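Local coordinates for protein Zgc:56074 (Danio rerio, PDB 3E9D) that probably hydrolyses fructose 2,6-bisphosphate to fructose 6-phosphate and phosphate, and so acts as a negative regulator of glycolysis, at residues 1-6 against 172-177; 40-45 against 67-72; 51-56 against 145-150; 220-225 against 240-245. All blocks are in the same frame, centred on the assembly; numbering follows the deposited sequence.

Contact 1: residues 1-6 against 172-177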
loop_
_atom_site.group_PDB
_atom_site.type_symbol
_atom_site.label_atom_id
_atom_site.label_comp_id
_atom_site.label_asym_id
_atom_site.label_seq_id
_atom_site.Cartn_x
_atom_site.Cartn_y
_atom_site.Cartn_z
ATOM N N MET A 1 -2.589 15.874 15.833
ATOM C CA MET A 1 -2.779 15.251 17.175
ATOM C C MET A 1 -2.504 13.740 17.237
ATOM O O MET A 1 -2.124 13.244 18.291
ATOM C CB MET A 1 -4.144 15.590 17.762
ATOM C CG MET A 1 -5.331 15.282 16.896
ATOM S SD MET A 1 -6.851 15.806 17.768
ATOM C CE MET A 1 -7.143 17.395 17.054
ATOM N N LEU A 2 -2.687 13.020 16.129
ATOM C CA LEU A 2 -2.231 11.636 16.057
ATOM C C LEU A 2 -1.179 11.444 14.970
ATOM O O LEU A 2 -1.367 11.874 13.832
ATOM C CB LEU A 2 -3.392 10.651 15.835
ATOM C CG LEU A 2 -2.980 9.166 15.708
ATOM C CD1 LEU A 2 -2.448 8.604 17.038
ATOM C CD2 LEU A 2 -4.145 8.325 15.194
ATOM N N THR A 3 -0.074 10.808 15.339
ATOM C CA THR A 3 0.964 10.431 14.390
ATOM C C THR A 3 0.984 8.918 14.310
ATOM O O THR A 3 1.033 8.250 15.338
ATOM C CB THR A 3 2.350 10.921 14.835
ATOM O OG1 THR A 3 2.371 12.345 14.800
ATOM C CG2 THR A 3 3.469 10.375 13.898
ATOM N N PHE A 4 0.950 8.383 13.093
ATOM C CA PHE A 4 1.025 6.931 12.908
ATOM C C PHE A 4 1.787 6.576 11.632
ATOM O O PHE A 4 1.821 7.368 10.677
ATOM C CB PHE A 4 -0.375 6.279 12.934
ATOM C CG PHE A 4 -1.240 6.598 11.736
ATOM C CD1 PHE A 4 -1.211 5.780 10.606
ATOM C CD2 PHE A 4 -2.102 7.700 11.752
ATOM C CE1 PHE A 4 -2.000 6.070 9.484
ATOM C CE2 PHE A 4 -2.921 8.000 10.644
ATOM C CZ PHE A 4 -2.865 7.171 9.501
ATOM N N ALA A 5 2.436 5.415 11.658
ATOM C CA ALA A 5 3.155 4.884 10.510
ATOM C C ALA A 5 2.221 4.005 9.698
ATOM O O ALA A 5 1.331 3.330 10.254
ATOM C CB ALA A 5 4.363 4.060 10.974
ATOM N N LEU A 6 2.408 4.030 8.381
ATOM C CA LEU A 6 1.677 3.141 7.498
ATOM C C LEU A 6 2.676 2.369 6.639
ATOM O O LEU A 6 3.390 2.977 5.833
ATOM C CB LEU A 6 0.722 3.932 6.591
ATOM C CG LEU A 6 0.002 3.078 5.547
ATOM C CD1 LEU A 6 -1.007 2.158 6.228
ATOM C CD2 LEU A 6 -0.708 3.945 4.487
ATOM N N GLN A 172 10.839 4.450 14.387
ATOM C CA GLN A 172 11.525 4.096 15.632
ATOM C C GLN A 172 10.764 4.576 16.881
ATOM O O GLN A 172 10.630 3.832 17.842
ATOM C CB GLN A 172 12.975 4.606 15.654
ATOM C CG GLN A 172 13.886 4.005 14.574
ATOM C CD GLN A 172 13.959 4.862 13.314
ATOM O OE1 GLN A 172 13.093 5.708 13.067
ATOM N NE2 GLN A 172 14.990 4.632 12.502
ATOM N N ASN A 173 10.247 5.796 16.856
ATOM C CA ASN A 173 9.423 6.274 17.968
ATOM C C ASN A 173 7.979 6.565 17.544
ATOM O O ASN A 173 7.352 7.518 17.992
ATOM C CB ASN A 173 10.106 7.467 18.649
ATOM C CG ASN A 173 11.515 7.112 19.135
ATOM O OD1 ASN A 173 11.685 6.326 20.081
ATOM N ND2 ASN A 173 12.534 7.656 18.460
ATOM N N VAL A 174 7.451 5.717 16.664
ATOM C CA VAL A 174 6.060 5.840 16.233
ATOM C C VAL A 174 5.358 4.522 16.594
ATOM O O VAL A 174 5.351 3.588 15.802
ATOM C CB VAL A 174 5.964 6.179 14.723
ATOM C CG1 VAL A 174 4.514 6.380 14.288
ATOM C CG2 VAL A 174 6.800 7.431 14.393
ATOM N N PRO A 175 4.807 4.429 17.818
ATOM C CA PRO A 175 4.200 3.171 18.266
ATOM C C PRO A 175 2.915 2.792 17.522
ATOM O O PRO A 175 2.627 1.601 17.377
ATOM C CB PRO A 175 3.904 3.421 19.760
ATOM C CG PRO A 175 3.884 4.917 19.927
ATOM C CD PRO A 175 4.840 5.451 18.888
ATOM N N VAL A 176 2.154 3.773 17.039
ATOM C CA VAL A 176 0.935 3.472 16.288
ATOM C C VAL A 176 1.302 3.182 14.823
ATOM O O VAL A 176 1.914 4.004 14.145
ATOM C CB VAL A 176 -0.135 4.598 16.418
ATOM C CG1 VAL A 176 -1.384 4.230 15.625
ATOM C CG2 VAL A 176 -0.510 4.816 17.891
ATOM N N HIS A 177 0.969 1.992 14.345
ATOM C CA HIS A 177 1.560 1.512 13.089
ATOM C C HIS A 177 0.613 0.563 12.383
ATOM O O HIS A 177 0.342 -0.545 12.882
ATOM C CB HIS A 177 2.886 0.799 13.371
ATOM C CG HIS A 177 3.763 0.633 12.161
ATOM N ND1 HIS A 177 5.137 0.651 12.240
ATOM C CD2 HIS A 177 3.465 0.445 10.851
ATOM C CE1 HIS A 177 5.653 0.490 11.031
ATOM N NE2 HIS A 177 4.659 0.365 10.169
HETATM O O HOH W 1 2.359 6.731 17.090
#

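Contact 2: residues 40-45 against 67-72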
loop_
_atom_site.group_PDB
_atom_site.type_symbol
_atom_site.label_atom_id
_atom_site.label_comp_id
_atom_site.label_asym_id
_atom_site.label_seq_id
_atom_site.Cartn_x
_atom_site.Cartn_y
_atom_site.Cartn_z
ATOM N N ALA A 40 6.844 -14.922 3.212
ATOM C CA ALA A 40 7.568 -15.338 4.418
ATOM C C ALA A 40 8.809 -14.469 4.672
ATOM O O ALA A 40 9.098 -14.090 5.825
ATOM C CB ALA A 40 7.939 -16.826 4.330
ATOM N N ALA A 41 9.512 -14.128 3.593
ATOM C CA ALA A 41 10.681 -13.258 3.667
ATOM C C ALA A 41 10.288 -11.851 4.112
ATOM O O ALA A 41 10.998 -11.235 4.912
ATOM C CB ALA A 41 11.446 -13.216 2.298
ATOM N N ALA A 42 9.156 -11.348 3.610
ATOM C CA ALA A 42 8.652 -10.049 4.067
ATOM C C ALA A 42 8.215 -10.156 5.529
ATOM O O ALA A 42 8.429 -9.227 6.297
ATOM C CB ALA A 42 7.480 -9.533 3.180
ATOM N N GLY A 43 7.622 -11.282 5.910
ATOM C CA GLY A 43 7.186 -11.475 7.304
ATOM C C GLY A 43 8.352 -11.496 8.284
ATOM O O GLY A 43 8.299 -10.865 9.354
ATOM N N ARG A 44 9.401 -12.237 7.923
ATOM C CA ARG A 44 10.672 -12.211 8.670
ATOM C C ARG A 44 11.293 -10.796 8.742
ATOM O O ARG A 44 11.783 -10.383 9.772
ATOM C CB ARG A 44 11.667 -13.173 8.033
ATOM C CG ARG A 44 11.299 -14.634 8.253
ATOM C CD ARG A 44 12.483 -15.560 7.920
ATOM N NE ARG A 44 12.826 -15.507 6.495
ATOM C CZ ARG A 44 12.247 -16.234 5.549
ATOM N NH1 ARG A 44 11.271 -17.092 5.838
ATOM N NH2 ARG A 44 12.665 -16.113 4.301
ATOM N N TYR A 45 11.252 -10.061 7.638
ATOM C CA TYR A 45 11.806 -8.703 7.612
ATOM C C TYR A 45 11.075 -7.758 8.580
ATOM O O TYR A 45 11.710 -6.962 9.268
ATOM C CB TYR A 45 11.809 -8.179 6.183
ATOM C CG TYR A 45 12.408 -6.802 6.004
ATOM C CD1 TYR A 45 13.792 -6.624 5.975
ATOM C CD2 TYR A 45 11.582 -5.675 5.823
ATOM C CE1 TYR A 45 14.346 -5.361 5.822
ATOM C CE2 TYR A 45 12.125 -4.408 5.659
ATOM C CZ TYR A 45 13.507 -4.262 5.658
ATOM O OH TYR A 45 14.056 -3.024 5.466
ATOM N N GLU A 67 -1.627 -12.836 5.984
ATOM C CA GLU A 67 -1.657 -13.898 6.987
ATOM C C GLU A 67 -0.231 -14.396 7.285
ATOM O O GLU A 67 0.121 -14.672 8.428
ATOM C CB GLU A 67 -2.522 -15.072 6.537
ATOM C CG GLU A 67 -4.013 -14.787 6.558
ATOM C CD GLU A 67 -4.826 -15.913 5.929
ATOM O OE1 GLU A 67 -4.314 -16.587 4.998
ATOM O OE2 GLU A 67 -5.987 -16.109 6.351
ATOM N N ILE A 68 0.570 -14.520 6.237
ATOM C CA ILE A 68 1.944 -15.003 6.383
ATOM C C ILE A 68 2.809 -13.962 7.079
ATOM O O ILE A 68 3.651 -14.297 7.908
ATOM C CB ILE A 68 2.527 -15.438 5.028
ATOM C CG1 ILE A 68 1.860 -16.755 4.600
ATOM C CG2 ILE A 68 4.053 -15.658 5.116
ATOM C CD1 ILE A 68 1.880 -16.985 3.089
ATOM N N ILE A 69 2.593 -12.694 6.764
ATOM C CA ILE A 69 3.342 -11.642 7.420
ATOM C C ILE A 69 3.033 -11.619 8.927
ATOM O O ILE A 69 3.943 -11.541 9.756
ATOM C CB ILE A 69 3.094 -10.271 6.740
ATOM C CG1 ILE A 69 3.833 -10.239 5.374
ATOM C CG2 ILE A 69 3.543 -9.138 7.640
ATOM C CD1 ILE A 69 3.404 -9.090 4.458
ATOM N N LEU A 70 1.757 -11.724 9.272
ATOM C CA LEU A 70 1.363 -11.689 10.683
ATOM C C LEU A 70 1.784 -12.972 11.413
ATOM O O LEU A 70 2.213 -12.906 12.535
ATOM C CB LEU A 70 -0.131 -11.441 10.837
ATOM C CG LEU A 70 -0.576 -9.999 10.552
ATOM C CD1 LEU A 70 -2.096 -9.978 10.489
ATOM C CD2 LEU A 70 -0.062 -9.028 11.619
ATOM N N GLY A 71 1.697 -14.122 10.748
ATOM C CA GLY A 71 2.175 -15.375 11.353
ATOM C C GLY A 71 3.644 -15.339 11.728
ATOM O O GLY A 71 4.056 -15.947 12.714
ATOM N N ASN A 72 4.437 -14.626 10.929
ATOM C CA ASN A 72 5.871 -14.455 11.193
ATOM C C ASN A 72 6.210 -13.342 12.192
ATOM O O ASN A 72 7.362 -13.205 12.624
ATOM C CB ASN A 72 6.586 -14.196 9.876
ATOM C CG ASN A 72 6.870 -15.470 9.125
ATOM O OD1 ASN A 72 7.835 -16.171 9.421
ATOM N ND2 ASN A 72 6.026 -15.787 8.155
HETATM O O HOH W 2 6.042 -9.768 10.382
HETATM O O HOH W 3 9.679 -17.639 8.185
#

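Contact 3: residues 51-56 against 145-150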
loop_
_atom_site.group_PDB
_atom_site.type_symbol
_atom_site.label_atom_id
_atom_site.label_comp_id
_atom_site.label_asym_id
_atom_site.label_seq_id
_atom_site.Cartn_x
_atom_site.Cartn_y
_atom_site.Cartn_z
ATOM N N PHE A 51 2.479 -4.093 14.566
ATOM C CA PHE A 51 1.384 -3.513 13.809
ATOM C C PHE A 51 0.144 -3.499 14.684
ATOM O O PHE A 51 -0.383 -4.544 15.019
ATOM C CB PHE A 51 1.162 -4.290 12.510
ATOM C CG PHE A 51 2.368 -4.308 11.609
ATOM C CD1 PHE A 51 2.816 -3.129 11.001
ATOM C CD2 PHE A 51 3.069 -5.496 11.378
ATOM C CE1 PHE A 51 3.931 -3.132 10.158
ATOM C CE2 PHE A 51 4.198 -5.521 10.533
ATOM C CZ PHE A 51 4.629 -4.338 9.920
ATOM N N THR A 52 -0.283 -2.300 15.089
ATOM C CA THR A 52 -1.494 -2.117 15.901
ATOM C C THR A 52 -2.741 -2.322 15.070
ATOM O O THR A 52 -3.816 -2.596 15.595
ATOM C CB THR A 52 -1.540 -0.692 16.510
ATOM O OG1 THR A 52 -1.373 0.278 15.461
ATOM C CG2 THR A 52 -0.414 -0.498 17.548
ATOM N N ASN A 53 -2.616 -2.186 13.761
ATOM C CA ASN A 53 -3.774 -2.286 12.889
ATOM C C ASN A 53 -3.353 -2.908 11.583
ATOM O O ASN A 53 -2.260 -2.623 11.097
ATOM C CB ASN A 53 -4.327 -0.888 12.599
ATOM C CG ASN A 53 -4.740 -0.149 13.859
ATOM O OD1 ASN A 53 -3.920 0.510 14.509
ATOM N ND2 ASN A 53 -6.007 -0.280 14.225
ATOM N N VAL A 54 -4.210 -3.754 11.011
ATOM C CA VAL A 54 -3.889 -4.407 9.744
ATOM C C VAL A 54 -5.104 -4.371 8.788
ATOM O O VAL A 54 -6.217 -4.771 9.160
ATOM C CB VAL A 54 -3.439 -5.870 9.936
ATOM C CG1 VAL A 54 -3.167 -6.527 8.567
ATOM C CG2 VAL A 54 -2.208 -5.976 10.830
ATOM N N PHE A 55 -4.862 -3.930 7.558
ATOM C CA PHE A 55 -5.899 -3.774 6.538
ATOM C C PHE A 55 -5.447 -4.496 5.279
ATOM O O PHE A 55 -4.296 -4.343 4.835
ATOM C CB PHE A 55 -6.155 -2.291 6.249
ATOM C CG PHE A 55 -6.435 -1.491 7.491
ATOM C CD1 PHE A 55 -7.689 -1.528 8.073
ATOM C CD2 PHE A 55 -5.421 -0.767 8.117
ATOM C CE1 PHE A 55 -7.950 -0.834 9.259
ATOM C CE2 PHE A 55 -5.671 -0.059 9.308
ATOM C CZ PHE A 55 -6.938 -0.096 9.874
ATOM N N VAL A 56 -6.341 -5.288 4.704
ATOM C CA VAL A 56 -5.993 -6.079 3.529
ATOM C C VAL A 56 -7.133 -6.011 2.545
ATOM O O VAL A 56 -8.301 -5.925 2.950
ATOM C CB VAL A 56 -5.786 -7.577 3.906
ATOM C CG1 VAL A 56 -5.069 -8.308 2.784
ATOM C CG2 VAL A 56 -4.983 -7.700 5.209
ATOM N N GLU A 145 -10.205 6.949 16.379
ATOM C CA GLU A 145 -11.118 6.358 17.368
ATOM C C GLU A 145 -10.419 5.367 18.288
ATOM O O GLU A 145 -10.747 5.270 19.460
ATOM C CB GLU A 145 -12.219 5.567 16.681
ATOM C CG GLU A 145 -13.330 6.370 16.099
ATOM C CD GLU A 145 -14.131 5.557 15.097
ATOM O OE1 GLU A 145 -13.773 4.378 14.854
ATOM O OE2 GLU A 145 -15.101 6.100 14.528
ATOM N N GLU A 146 -9.490 4.596 17.739
ATOM C CA GLU A 146 -8.818 3.586 18.527
ATOM C C GLU A 146 -7.606 4.067 19.328
ATOM O O GLU A 146 -7.238 3.449 20.327
ATOM C CB GLU A 146 -8.394 2.431 17.635
ATOM C CG GLU A 146 -7.497 1.460 18.361
ATOM C CD GLU A 146 -7.304 0.153 17.616
ATOM O OE1 GLU A 146 -7.900 -0.019 16.510
ATOM O OE2 GLU A 146 -6.556 -0.696 18.160
ATOM N N HIS A 147 -6.954 5.136 18.896
ATOM C CA HIS A 147 -5.676 5.480 19.526
ATOM C C HIS A 147 -5.672 6.794 20.321
ATOM O O HIS A 147 -4.724 7.560 20.274
ATOM C CB HIS A 147 -4.543 5.401 18.502
ATOM C CG HIS A 147 -4.387 4.045 17.900
ATOM N ND1 HIS A 147 -3.819 2.992 18.584
ATOM C CD2 HIS A 147 -4.755 3.555 16.691
ATOM C CE1 HIS A 147 -3.829 1.918 17.817
ATOM N NE2 HIS A 147 -4.388 2.233 16.663
ATOM N N GLY A 148 -6.741 7.027 21.078
ATOM C CA GLY A 148 -6.826 8.190 21.980
ATOM C C GLY A 148 -5.654 8.282 22.943
ATOM O O GLY A 148 -5.199 9.374 23.271
ATOM N N SER A 149 -5.152 7.128 23.381
ATOM C CA SER A 149 -3.983 7.061 24.268
ATOM C C SER A 149 -2.715 7.619 23.651
ATOM O O SER A 149 -1.768 7.914 24.367
ATOM C CB SER A 149 -3.702 5.615 24.676
ATOM O OG SER A 149 -4.834 5.074 25.324
ATOM N N ALA A 150 -2.689 7.736 22.328
ATOM C CA ALA A 150 -1.512 8.227 21.612
ATOM C C ALA A 150 -1.592 9.704 21.193
ATOM O O ALA A 150 -0.636 10.240 20.645
ATOM C CB ALA A 150 -1.246 7.347 20.391
HETATM O O HOH W 4 -4.287 -2.164 18.285
#

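Contact 4: residues 220-225 against 240-245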
loop_
_atom_site.group_PDB
_atom_site.type_symbol
_atom_site.label_atom_id
_atom_site.label_comp_id
_atom_site.label_asym_id
_atom_site.label_seq_id
_atom_site.Cartn_x
_atom_site.Cartn_y
_atom_site.Cartn_z
ATOM N N ILE A 220 7.898 -3.103 -0.305
ATOM C CA ILE A 220 7.440 -2.480 0.931
ATOM C C ILE A 220 7.677 -0.969 0.893
ATOM O O ILE A 220 8.803 -0.526 0.600
ATOM C CB ILE A 220 8.175 -3.078 2.184
ATOM C CG1 ILE A 220 8.072 -4.616 2.206
ATOM C CG2 ILE A 220 7.602 -2.476 3.457
ATOM C CD1 ILE A 220 8.915 -5.287 3.295
ATOM N N SER A 221 6.618 -0.192 1.162
ATOM C CA SER A 221 6.718 1.267 1.274
ATOM C C SER A 221 6.272 1.737 2.650
ATOM O O SER A 221 5.525 1.033 3.339
ATOM C CB SER A 221 5.854 1.977 0.201
ATOM O OG SER A 221 6.129 1.443 -1.093
ATOM N N ARG A 222 6.688 2.942 3.039
ATOM C CA ARG A 222 6.341 3.466 4.359
ATOM C C ARG A 222 6.127 4.972 4.320
ATOM O O ARG A 222 6.976 5.697 3.788
ATOM C CB ARG A 222 7.428 3.136 5.402
ATOM C CG ARG A 222 6.999 3.502 6.874
ATOM C CD ARG A 222 8.103 3.332 7.944
ATOM N NE ARG A 222 8.566 1.947 8.235
ATOM C CZ ARG A 222 7.831 0.886 8.016
ATOM N NH1 ARG A 222 6.637 1.102 7.528
ATOM N NH2 ARG A 222 8.251 -0.357 8.269
ATOM N N PHE A 223 4.995 5.413 4.882
ATOM C CA PHE A 223 4.692 6.822 5.082
ATOM C C PHE A 223 4.343 7.018 6.556
ATOM O O PHE A 223 3.802 6.112 7.193
ATOM C CB PHE A 223 3.486 7.284 4.227
ATOM C CG PHE A 223 3.763 7.314 2.743
ATOM C CD1 PHE A 223 4.076 8.516 2.113
ATOM C CD2 PHE A 223 3.708 6.144 1.979
ATOM C CE1 PHE A 223 4.353 8.559 0.733
ATOM C CE2 PHE A 223 3.969 6.173 0.595
ATOM C CZ PHE A 223 4.296 7.398 -0.024
ATOM N N ILE A 224 4.677 8.196 7.081
ATOM C CA ILE A 224 4.237 8.616 8.395
ATOM C C ILE A 224 3.202 9.732 8.220
ATOM O O ILE A 224 3.466 10.740 7.520
ATOM C CB ILE A 224 5.420 9.162 9.249
ATOM C CG1 ILE A 224 6.668 8.253 9.159
ATOM C CG2 ILE A 224 4.966 9.385 10.709
ATOM C CD1 ILE A 224 6.420 6.785 9.558
ATOM N N PHE A 225 2.040 9.556 8.850
ATOM C CA PHE A 225 0.943 10.531 8.775
ATOM C C PHE A 225 0.788 11.257 10.102
ATOM O O PHE A 225 0.876 10.653 11.176
ATOM C CB PHE A 225 -0.383 9.816 8.505
ATOM C CG PHE A 225 -0.495 9.224 7.131
ATOM C CD1 PHE A 225 -1.208 9.897 6.137
ATOM C CD2 PHE A 225 0.096 7.998 6.827
ATOM C CE1 PHE A 225 -1.349 9.349 4.856
ATOM C CE2 PHE A 225 -0.007 7.453 5.535
ATOM C CZ PHE A 225 -0.741 8.122 4.554
ATOM N N GLN A 240 4.853 12.128 5.544
ATOM C CA GLN A 240 6.286 11.981 5.323
ATOM C C GLN A 240 6.545 10.644 4.647
ATOM O O GLN A 240 6.271 9.586 5.223
ATOM C CB GLN A 240 7.068 12.068 6.647
ATOM C CG GLN A 240 8.577 11.679 6.542
ATOM C CD GLN A 240 9.455 12.801 5.979
ATOM O OE1 GLN A 240 9.402 13.929 6.457
ATOM N NE2 GLN A 240 10.265 12.490 4.962
ATOM N N GLY A 241 7.079 10.693 3.429
ATOM C CA GLY A 241 7.555 9.485 2.780
ATOM C C GLY A 241 8.825 9.010 3.463
ATOM O O GLY A 241 9.668 9.816 3.828
ATOM N N VAL A 242 8.955 7.708 3.677
ATOM C CA VAL A 242 10.191 7.160 4.284
ATOM C C VAL A 242 10.962 6.324 3.260
ATOM O O VAL A 242 12.125 6.603 2.983
ATOM C CB VAL A 242 9.900 6.360 5.586
ATOM C CG1 VAL A 242 11.183 5.859 6.257
ATOM C CG2 VAL A 242 9.058 7.210 6.582
ATOM N N PHE A 243 10.312 5.310 2.692
ATOM C CA PHE A 243 10.897 4.519 1.608
ATOM C C PHE A 243 9.779 3.983 0.721
ATOM O O PHE A 243 8.613 3.884 1.160
ATOM C CB PHE A 243 11.847 3.409 2.122
ATOM C CG PHE A 243 11.228 2.465 3.164
ATOM C CD1 PHE A 243 10.436 1.387 2.765
ATOM C CD2 PHE A 243 11.478 2.648 4.529
ATOM C CE1 PHE A 243 9.891 0.486 3.705
ATOM C CE2 PHE A 243 10.939 1.762 5.500
ATOM C CZ PHE A 243 10.145 0.682 5.087
ATOM N N ILE A 244 10.121 3.686 -0.534
ATOM C CA ILE A 244 9.138 3.262 -1.534
ATOM C C ILE A 244 9.654 2.028 -2.263
ATOM O O ILE A 244 10.809 2.000 -2.716
ATOM C CB ILE A 244 8.852 4.370 -2.603
ATOM C CG1 ILE A 244 8.454 5.714 -1.974
ATOM C CG2 ILE A 244 7.792 3.905 -3.645
ATOM C CD1 ILE A 244 7.083 5.737 -1.374
ATOM N N ASN A 245 8.790 1.020 -2.371
ATOM C CA ASN A 245 9.064 -0.224 -3.120
ATOM C C ASN A 245 10.360 -0.932 -2.721
ATOM O O ASN A 245 11.087 -1.462 -3.570
ATOM C CB ASN A 245 9.039 0.045 -4.625
ATOM C CG ASN A 245 7.683 0.520 -5.109
ATOM O OD1 ASN A 245 6.678 0.400 -4.401
ATOM N ND2 ASN A 245 7.642 1.045 -6.331
#

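Contact 1: residues 1-6 against 172-177
L2 opens the contact lightly, its CD1 reaching CG2 of V176 at 4.3 Å, while the side chain also packs on M143 of helix 125-146. T3 takes part through its backbone and its methyl. A water donates to T3 O and accepts from V176 N, bridging the two backbones where no direct bond spans them. The T3 and V174 side chains cross at about a right angle, CG2 meeting CG1, and the hydroxyl OG1 turns elsewhere, to T226 of strand 220-230. At F4 it is the CB that touches, 3.5 Å from CG1 of V176; with CG between the backbone N and the carbonyl carbon (chi1 70°), the ring leads off to L139 and F140 of helix 125-146. A5 forms the one direct hydrogen bond, its N donating to V176 O at 2.9 Å and nearly straight (164°), with V174 CG1 lying 3.5 Å from the same N. The A5 CB sits squarely over one face of the H177 imidazole, a CH-pi contact 3.6 Å from the centroid. A small residue suits this place, because the ring lies flat against it. H177 holds CG opposite its own N (chi1 -163°), which lays the ring over A5, and its NE2 is hydrogen-bonded to T7. H177 CA also lies 3.4 Å from A5 O, a CA-H...O contact, and the backbone bond of A5 with A178 continues the parallel pairing. Here strand 177-182 joins strand 2-10, two neighbouring parallel strands at the heart of the mixed alpha/beta sheet of the histidine phosphatase fold.

Contact 2: residues 40-45 against 67-72
G43 and I69 meet backbone to backbone, their CA atoms 3.8 Å apart, where the axes of the short segments 40-45 and 67-71 approach to 7.7 Å and cross at -38°. Glycine suits the crossing because a CB on G43 would point at the other helix and run into N72 CB. A water bridges the two backbones, donating to G43 O and I69 O. On one side of the glycine, I68 lays its CG2 against the start of the segment, 3.5 Å from A40 N, and the small A40 lets this branch come down on the backbone. I69 turns the other way: its CG1 lies along G43 while CD1 reaches the methyl of A42 at 4.3 Å. Helices 33-45 and 60-71 flank strand 53-56 in the chain, giving the helix-strand-helix order of an alpha/beta fold, and the I69 side chain comes within about 8 Å of that of H11, the active-site residue that carries the phosphohistidine intermediate. N72 packs CB against G43 C. With CG opposite the carbonyl carbon (chi1 -82°) its amide folds back over its own helix, where ND2 donates to I68 O at 2.8 Å; N72 N reaches the same oxygen from the opposite face of its carbonyl plane. R44 runs beside the asparagine in the same direction, guanidinium and amide nearly perpendicular, and a water accepts from R44 NH1 while donating to N72 OD1. A leucine in place of N72 would probably leave I68 O without its second donor and this water without its acceptor.

Contact 3: residues 51-56 against 145-150
N53 stands at the start of strand 53-56, in the parallel part of the histidine phosphatase sheet, and meets E146 and H147 where helix 125-146 runs out, so that strand and helix end are tied mainly through side chains. Two direct hydrogen bonds carry the tie, and the asparagine serves both because its amide offers an acceptor and a donor. H147 NE2 donates to N53 OD1 at 2.8 Å, arriving in the carbonyl plane on a lone pair, with the amide turned 79° from the ring. N53 ND2 donates to E146 OE1 at 3.0 Å on a less straight path (140°), coming from above the carboxylate plane. Within the strand segment, T52 OG1 gives OD1 a second donor, so the oxygen is gripped twice and the amide's rotation is settled; the same hydroxyl accepts from H177 N of the neighbouring strand. Water adds a third link, donating to T52 O and to E146 OE2, which leaves each carboxylate oxygen with its own partner.

Apolar contact is slight. T52 CB rests 3.7 Å from H147 CE1, the two side chains crossing obliquely. The extended arm of E146, whose CG is anti to its N (chi1 171°), brings its CG over the histidine. There CG lies 3.6 Å above the H147 ring plane, over its centre.

Contact 4: residues 220-225 against 240-245
R222 and F243 face each other on the antiparallel hairpin of strands 220-230 and 233-246, the latter at the edge of the sheet. The arginine's CB sits over one face of the phenyl ring, a CH-pi contact 3.8 Å from the centroid. Its chain then bends at chi3 and brings the guanidinium alongside the ring, with F243 CZ 3.6 Å above one of its faces and the two planes 66° apart. The guanidinium's firm polar partner is A167 O. F243 reaches across because its CG stands between the backbone N and the carbonyl carbon (chi1 54°), which swings the ring toward strand 220-225; there I220 O meets the ring edge, 3.3 Å from CD1, and I220 CG2 touches CE1. With F243 replaced by an alanine, the arginine's CB and NE are likely to be left without the ring they pack on, opening a gap between I220 and R222.

V242 and F243 both oppose R222 in a classic bulge: V242 N donates to R222 O at 2.8 Å, and R222 N to F243 O. The extra residue shifts the pairing by one. Beyond it I224 and Q240 exchange two backbone bonds, and I224 CG1 touches V242 CG2 at 3.7 Å. On the face of F223, the ring lies by G241, with CD1 3.7 Å from G241 CA, and its CZ meets I244 CD1. Where the chain turns a corner, a serine suits the place: N245 N donates almost straight (175°) to S221 OG, 3.0 Å away.

The first strand, 2-10, meets residues 172-177 in contact 1, closing a loop of 165 residues that contains both contact 2 and contact 3. Contact 2 closes a short loop between helices 33-45 and 60-71. Contact 3 starts within it, at strand 53-56, and ends far beyond, at 145-150, so the two cross; L70 packs on V54 between them. Contact 3 also touches contact 1, through T52 with H177 and H147 with V176. Contact 4 comes after all of these, closing the hairpin of strands 220-230 and 233-246. Strand 220-230 lies beside strand 2-10, joining contacts 1 and 4 in one sheet, while Y45 on I220 links contacts 2 and 4.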